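Local coordinates for protein glycerol dehydratase (Clostridium butyricum, PDB 1R9D) that is a B12-independent glycerol dehydratase of the glycyl radical enzyme family, a lyase that probably removes water from glycerol by radical chemistry, at residues I64-Q69 with N220-K225; N243-I248 with S259-C264. All blocks are in the same frame, centred on the assembly; numbering follows the deposited sequence.

Contact 1 (I64-Q69 with N220-K225)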
loop_
_atom_site.group_PDB
_atom_site.type_symbol
_atom_site.label_atom_id
_atom_site.label_comp_id
_atom_site.label_asym_id
_atom_site.label_seq_id
_atom_site.Cartn_x
_atom_site.Cartn_y
_atom_site.Cartn_z
ATOM N N ILE A 64 -25.357 -4.178 23.294
ATOM C CA ILE A 64 -24.693 -4.363 24.579
ATOM C C ILE A 64 -25.557 -5.307 25.415
ATOM O O ILE A 64 -26.779 -5.308 25.281
ATOM C CB ILE A 64 -24.554 -2.998 25.308
ATOM C CG1 ILE A 64 -23.647 -2.077 24.495
ATOM C CG2 ILE A 64 -23.989 -3.186 26.698
ATOM C CD1 ILE A 64 -22.281 -2.668 24.217
ATOM N N THR A 65 -24.928 -6.117 26.260
ATOM C CA THR A 65 -25.680 -7.052 27.091
ATOM C C THR A 65 -25.031 -7.333 28.438
ATOM O O THR A 65 -23.822 -7.551 28.531
ATOM C CB THR A 65 -25.870 -8.425 26.394
ATOM O OG1 THR A 65 -26.555 -8.256 25.148
ATOM C CG2 THR A 65 -26.680 -9.362 27.285
ATOM N N ILE A 66 -25.848 -7.315 29.481
ATOM C CA ILE A 66 -25.387 -7.632 30.822
ATOM C C ILE A 66 -26.252 -8.817 31.224
ATOM O O ILE A 66 -27.468 -8.690 31.364
ATOM C CB ILE A 66 -25.587 -6.458 31.809
ATOM C CG1 ILE A 66 -24.663 -5.298 31.421
ATOM C CG2 ILE A 66 -25.290 -6.918 33.234
ATOM C CD1 ILE A 66 -24.614 -4.166 32.421
ATOM N N ARG A 67 -25.626 -9.980 31.373
ATOM C CA ARG A 67 -26.353 -11.192 31.728
ATOM C C ARG A 67 -26.664 -11.230 33.216
ATOM O O ARG A 67 -25.969 -10.617 34.024
ATOM C CB ARG A 67 -25.545 -12.425 31.309
ATOM C CG ARG A 67 -25.079 -12.385 29.849
ATOM C CD ARG A 67 -24.460 -13.708 29.413
ATOM N NE ARG A 67 -23.692 -13.594 28.174
ATOM C CZ ARG A 67 -24.199 -13.261 26.988
ATOM N NH1 ARG A 67 -25.493 -13.002 26.856
ATOM N NH2 ARG A 67 -23.406 -13.181 25.927
ATOM N N ASP A 68 -27.720 -11.951 33.577
ATOM C CA ASP A 68 -28.131 -12.040 34.974
ATOM C C ASP A 68 -27.036 -12.525 35.923
ATOM O O ASP A 68 -26.318 -13.478 35.627
ATOM C CB ASP A 68 -29.353 -12.956 35.101
ATOM C CG ASP A 68 -30.467 -12.581 34.139
ATOM O OD1 ASP A 68 -30.832 -11.384 34.080
ATOM O OD2 ASP A 68 -30.982 -13.484 33.442
ATOM N N GLN A 69 -26.916 -11.845 37.059
ATOM C CA GLN A 69 -25.951 -12.180 38.105
ATOM C C GLN A 69 -24.467 -11.952 37.798
ATOM O O GLN A 69 -23.607 -12.349 38.580
ATOM C CB GLN A 69 -26.156 -13.633 38.553
ATOM C CG GLN A 69 -27.544 -13.931 39.115
ATOM C CD GLN A 69 -27.957 -12.953 40.206
ATOM O OE1 GLN A 69 -27.207 -12.706 41.156
ATOM N NE2 GLN A 69 -29.159 -12.394 40.078
ATOM N N ASN A 220 -18.206 3.049 28.633
ATOM C CA ASN A 220 -19.208 3.954 29.184
ATOM C C ASN A 220 -20.629 3.501 28.877
ATOM O O ASN A 220 -21.554 3.802 29.632
ATOM C CB ASN A 220 -18.972 5.373 28.665
ATOM C CG ASN A 220 -17.903 6.100 29.453
ATOM O OD1 ASN A 220 -17.180 6.947 28.919
ATOM N ND2 ASN A 220 -17.801 5.780 30.739
ATOM N N ARG A 221 -20.808 2.781 27.775
ATOM C CA ARG A 221 -22.130 2.282 27.419
ATOM C C ARG A 221 -22.572 1.233 28.439
ATOM O O ARG A 221 -23.762 1.116 28.737
ATOM C CB ARG A 221 -22.122 1.673 26.015
ATOM C CG ARG A 221 -21.937 2.692 24.896
ATOM C CD ARG A 221 -22.007 2.026 23.531
ATOM N NE ARG A 221 -23.311 1.416 23.291
ATOM C CZ ARG A 221 -23.532 0.446 22.409
ATOM N NH1 ARG A 221 -22.531 -0.032 21.678
ATOM N NH2 ARG A 221 -24.750 -0.056 22.262
ATOM N N TYR A 222 -21.618 0.469 28.970
ATOM C CA TYR A 222 -21.947 -0.544 29.970
ATOM C C TYR A 222 -22.225 0.116 31.310
ATOM O O TYR A 222 -23.056 -0.364 32.085
ATOM C CB TYR A 222 -20.814 -1.569 30.131
ATOM C CG TYR A 222 -20.842 -2.663 29.092
ATOM C CD1 TYR A 222 -20.177 -2.512 27.877
ATOM C CD2 TYR A 222 -21.583 -3.829 29.300
ATOM C CE1 TYR A 222 -20.249 -3.490 26.892
ATOM C CE2 TYR A 222 -21.664 -4.817 28.316
ATOM C CZ TYR A 222 -20.994 -4.636 27.116
ATOM O OH TYR A 222 -21.072 -5.589 26.132
ATOM N N ALA A 223 -21.529 1.214 31.583
ATOM C CA ALA A 223 -21.728 1.935 32.832
ATOM C C ALA A 223 -23.168 2.443 32.881
ATOM O O ALA A 223 -23.829 2.371 33.919
ATOM C CB ALA A 223 -20.750 3.099 32.930
ATOM N N LYS A 224 -23.648 2.945 31.747
ATOM C CA LYS A 224 -25.009 3.460 31.643
ATOM C C LYS A 224 -26.019 2.318 31.685
ATOM O O LYS A 224 -27.075 2.431 32.310
ATOM C CB LYS A 224 -25.183 4.243 30.339
ATOM C CG LYS A 224 -26.594 4.758 30.126
ATOM C CD LYS A 224 -26.807 5.256 28.710
ATOM C CE LYS A 224 -28.274 5.601 28.475
ATOM N NZ LYS A 224 -28.561 5.911 27.047
ATOM N N LYS A 225 -25.692 1.220 31.010
ATOM C CA LYS A 225 -26.561 0.050 30.976
ATOM C C LYS A 225 -26.773 -0.485 32.391
ATOM O O LYS A 225 -27.889 -0.839 32.772
ATOM C CB LYS A 225 -25.928 -1.041 30.115
ATOM C CG LYS A 225 -26.825 -2.235 29.844
ATOM C CD LYS A 225 -27.867 -1.902 28.797
ATOM C CE LYS A 225 -28.624 -3.142 28.359
ATOM N NZ LYS A 225 -29.539 -2.850 27.222
#
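I64 meets the helix first, wedging its side chain between R221 and Y222. I64 CG1 sits 3.2 Å above the R221 guanidinium plane, over its centre. On the other branch, I64 CG2 is 3.4 Å from the centroid of the Y222 ring, over one face, 19° off the normal and offset toward the rim, a CH-pi contact. CG1 stands beside the backbone N (chi1 -64°) and CG2 anti to it; I64 CD1, carried by CG1, also comes to the ring, 3.5 Å from Y222 CE1. R221 NH1 is bonded to the carbonyls of L59 and I62, at the end of helix 47-61 and just beyond, which probably helps fix the rotation of the guanidinium. T65 turns its CB away from the helix and contributes its carbonyl: T65 O lies in the plane of the Y222 ring, at its edge, 3.5 Å from CE2. I66 then runs past K225 in the opposite direction, I66 CD1 3.9 Å from K225 CG, and its CG1 reaches the same ring edge. No hydrogen bond joins the two segments; the phenol oxygen of Y222 bonds instead to Y218 OH and S75 N. This is peripheral loop-on-helix packing in the pyruvate formate lyase-like region: the start of the loop after helix 47-61 is laid on helix 197-230, whose other flank packs through A223 against helix 236-252.

Contact 2 (N243-I248 with S259-C264)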
loop_
_atom_site.group_PDB
_atom_site.type_symbol
_atom_site.label_atom_id
_atom_site.label_comp_id
_atom_site.label_asym_id
_atom_site.label_seq_id
_atom_site.Cartn_x
_atom_site.Cartn_y
_atom_site.Cartn_z
ATOM N N ASN A 243 -24.996 -1.223 40.735
ATOM C CA ASN A 243 -24.552 0.151 40.928
ATOM C C ASN A 243 -23.039 0.200 41.070
ATOM O O ASN A 243 -22.401 1.181 40.689
ATOM C CB ASN A 243 -25.199 0.776 42.167
ATOM C CG ASN A 243 -26.565 1.358 41.873
ATOM O OD1 ASN A 243 -26.745 2.070 40.883
ATOM N ND2 ASN A 243 -27.534 1.068 42.734
ATOM N N GLU A 244 -22.466 -0.861 41.627
ATOM C CA GLU A 244 -21.022 -0.915 41.797
ATOM C C GLU A 244 -20.369 -1.143 40.435
ATOM O O GLU A 244 -19.284 -0.631 40.163
ATOM C CB GLU A 244 -20.631 -2.034 42.767
ATOM C CG GLU A 244 -19.128 -2.151 42.979
ATOM C CD GLU A 244 -18.520 -0.916 43.624
ATOM O OE1 GLU A 244 -19.159 0.160 43.595
ATOM O OE2 GLU A 244 -17.392 -1.016 44.155
ATOM N N ILE A 245 -21.041 -1.910 39.583
ATOM C CA ILE A 245 -20.543 -2.184 38.240
ATOM C C ILE A 245 -20.536 -0.875 37.457
ATOM O O ILE A 245 -19.569 -0.550 36.771
ATOM C CB ILE A 245 -21.444 -3.215 37.510
ATOM C CG1 ILE A 245 -21.303 -4.586 38.176
ATOM C CG2 ILE A 245 -21.077 -3.292 36.038
ATOM C CD1 ILE A 245 -22.243 -5.635 37.620
ATOM N N ALA A 246 -21.623 -0.118 37.569
ATOM C CA ALA A 246 -21.717 1.158 36.874
ATOM C C ALA A 246 -20.581 2.072 37.316
ATOM O O ALA A 246 -20.007 2.800 36.504
ATOM C CB ALA A 246 -23.061 1.814 37.160
ATOM N N LYS A 247 -20.256 2.024 38.604
ATOM C CA LYS A 247 -19.192 2.852 39.161
ATOM C C LYS A 247 -17.818 2.453 38.632
ATOM O O LYS A 247 -17.018 3.304 38.237
ATOM C CB LYS A 247 -19.182 2.755 40.688
ATOM C CG LYS A 247 -18.051 3.537 41.336
ATOM C CD LYS A 247 -18.064 3.417 42.851
ATOM C CE LYS A 247 -16.936 4.236 43.465
ATOM N NZ LYS A 247 -16.979 4.222 44.956
ATOM N N ILE A 248 -17.546 1.154 38.634
ATOM C CA ILE A 248 -16.264 0.651 38.160
ATOM C C ILE A 248 -16.066 0.904 36.672
ATOM O O ILE A 248 -14.993 1.339 36.253
ATOM C CB ILE A 248 -16.124 -0.857 38.462
ATOM C CG1 ILE A 248 -16.043 -1.061 39.975
ATOM C CG2 ILE A 248 -14.878 -1.418 37.793
ATOM C CD1 ILE A 248 -15.971 -2.498 40.396
ATOM N N SER A 259 -8.081 -0.843 42.363
ATOM C CA SER A 259 -8.461 -1.996 43.171
ATOM C C SER A 259 -8.470 -3.265 42.322
ATOM O O SER A 259 -8.343 -3.202 41.098
ATOM C CB SER A 259 -9.854 -1.781 43.753
ATOM O OG SER A 259 -10.821 -1.805 42.722
ATOM N N PHE A 260 -8.643 -4.412 42.972
ATOM C CA PHE A 260 -8.666 -5.685 42.258
ATOM C C PHE A 260 -9.884 -5.811 41.343
ATOM O O PHE A 260 -9.769 -6.280 40.211
ATOM C CB PHE A 260 -8.636 -6.858 43.248
ATOM C CG PHE A 260 -8.377 -8.194 42.600
ATOM C CD1 PHE A 260 -7.138 -8.471 42.024
ATOM C CD2 PHE A 260 -9.369 -9.165 42.553
ATOM C CE1 PHE A 260 -6.894 -9.699 41.408
ATOM C CE2 PHE A 260 -9.138 -10.402 41.940
ATOM C CZ PHE A 260 -7.895 -10.668 41.366
ATOM N N TYR A 261 -11.052 -5.390 41.825
ATOM C CA TYR A 261 -12.268 -5.472 41.022
ATOM C C TYR A 261 -12.069 -4.645 39.748
ATOM O O TYR A 261 -12.424 -5.079 38.653
ATOM C CB TYR A 261 -13.464 -4.931 41.820
ATOM C CG TYR A 261 -14.843 -5.373 41.342
ATOM C CD1 TYR A 261 -15.068 -5.773 40.024
ATOM C CD2 TYR A 261 -15.939 -5.320 42.206
ATOM C CE1 TYR A 261 -16.348 -6.106 39.582
ATOM C CE2 TYR A 261 -17.216 -5.646 41.775
ATOM C CZ TYR A 261 -17.418 -6.036 40.467
ATOM O OH TYR A 261 -18.693 -6.335 40.044
ATOM N N GLU A 262 -11.498 -3.453 39.901
ATOM C CA GLU A 262 -11.244 -2.573 38.764
ATOM C C GLU A 262 -10.275 -3.223 37.777
ATOM O O GLU A 262 -10.459 -3.122 36.566
ATOM C CB GLU A 262 -10.673 -1.233 39.241
ATOM C CG GLU A 262 -11.694 -0.345 39.949
ATOM C CD GLU A 262 -11.072 0.883 40.588
ATOM O OE1 GLU A 262 -11.826 1.693 41.177
ATOM O OE2 GLU A 262 -9.831 1.039 40.511
ATOM N N ALA A 263 -9.249 -3.890 38.296
ATOM C CA ALA A 263 -8.271 -4.561 37.440
ATOM C C ALA A 263 -8.941 -5.697 36.662
ATOM O O ALA A 263 -8.705 -5.861 35.465
ATOM C CB ALA A 263 -7.117 -5.100 38.282
ATOM N N CYS A 264 -9.788 -6.472 37.337
ATOM C CA CYS A 264 -10.490 -7.579 36.684
ATOM C C CYS A 264 -11.424 -7.105 35.576
ATOM O O CYS A 264 -11.497 -7.710 34.505
ATOM C CB CYS A 264 -11.303 -8.389 37.708
ATOM S SG CYS A 264 -10.317 -9.420 38.819
#
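Helices 243-248 and 260-264 cross at -71° with their axes 10.7 Å apart, I248 and E262 being the nearest pair of backbones at 6.0 Å between CA atoms. They belong to helices 236-252 and 260-277, which follow each other in the chain through a short loop, and the second opens with a capping box formed by S259 and E262. I248 carries the packing. I248 CD1 stands over the centre of the Y261 ring in a CH-pi contact, 3.3 Å from the centroid and 14° off the normal, with the two side chains at about a right angle. The ring is swung out to meet it because Y261 CG is anti to the backbone N (chi1 -160°). On the other branch, I248 CG2 rests 3.9 Å from E262 CA. At the far end of the tyrosine, I245 CG1 approaches Y261 OH at 3.7 Å, while the phenol itself is bonded to the L71 carbonyl, tying the second helix to the loop that follows helix 47-61. E244 runs alongside the ring in the opposite sense, its CG 4.2 Å from Y261 CE2. E262 extends beyond CG back to the helix start, where K258 N and the ammonium of K251 also bond its OE2. Within the capping box, S259 OG accepts weakly from E262 N, and in return S259 N donates to E262 OE2 at 3.2 Å, arriving from above the carboxylate plane.

Contact 1 lies near the surface and sets a loop against helix 197-230, whereas contact 2 is more buried and joins two successive helices. Helices 197-230 and 236-252 follow each other in the chain and pack together, A223 O lying 3.4 Å from A246 CB, so the contacts are neighbours with centres about 13 Å apart. In both, an isoleucine methyl covers a tyrosine face and no hydrogen bond crosses. The surroundings differ: contact 1 adds a guanidinium and a lysine's aliphatic chain, whereas in contact 2 the E262 carboxylate is spent on capping the helix start. The same loop links them, with V73 touching I66 in one and I245 in the other.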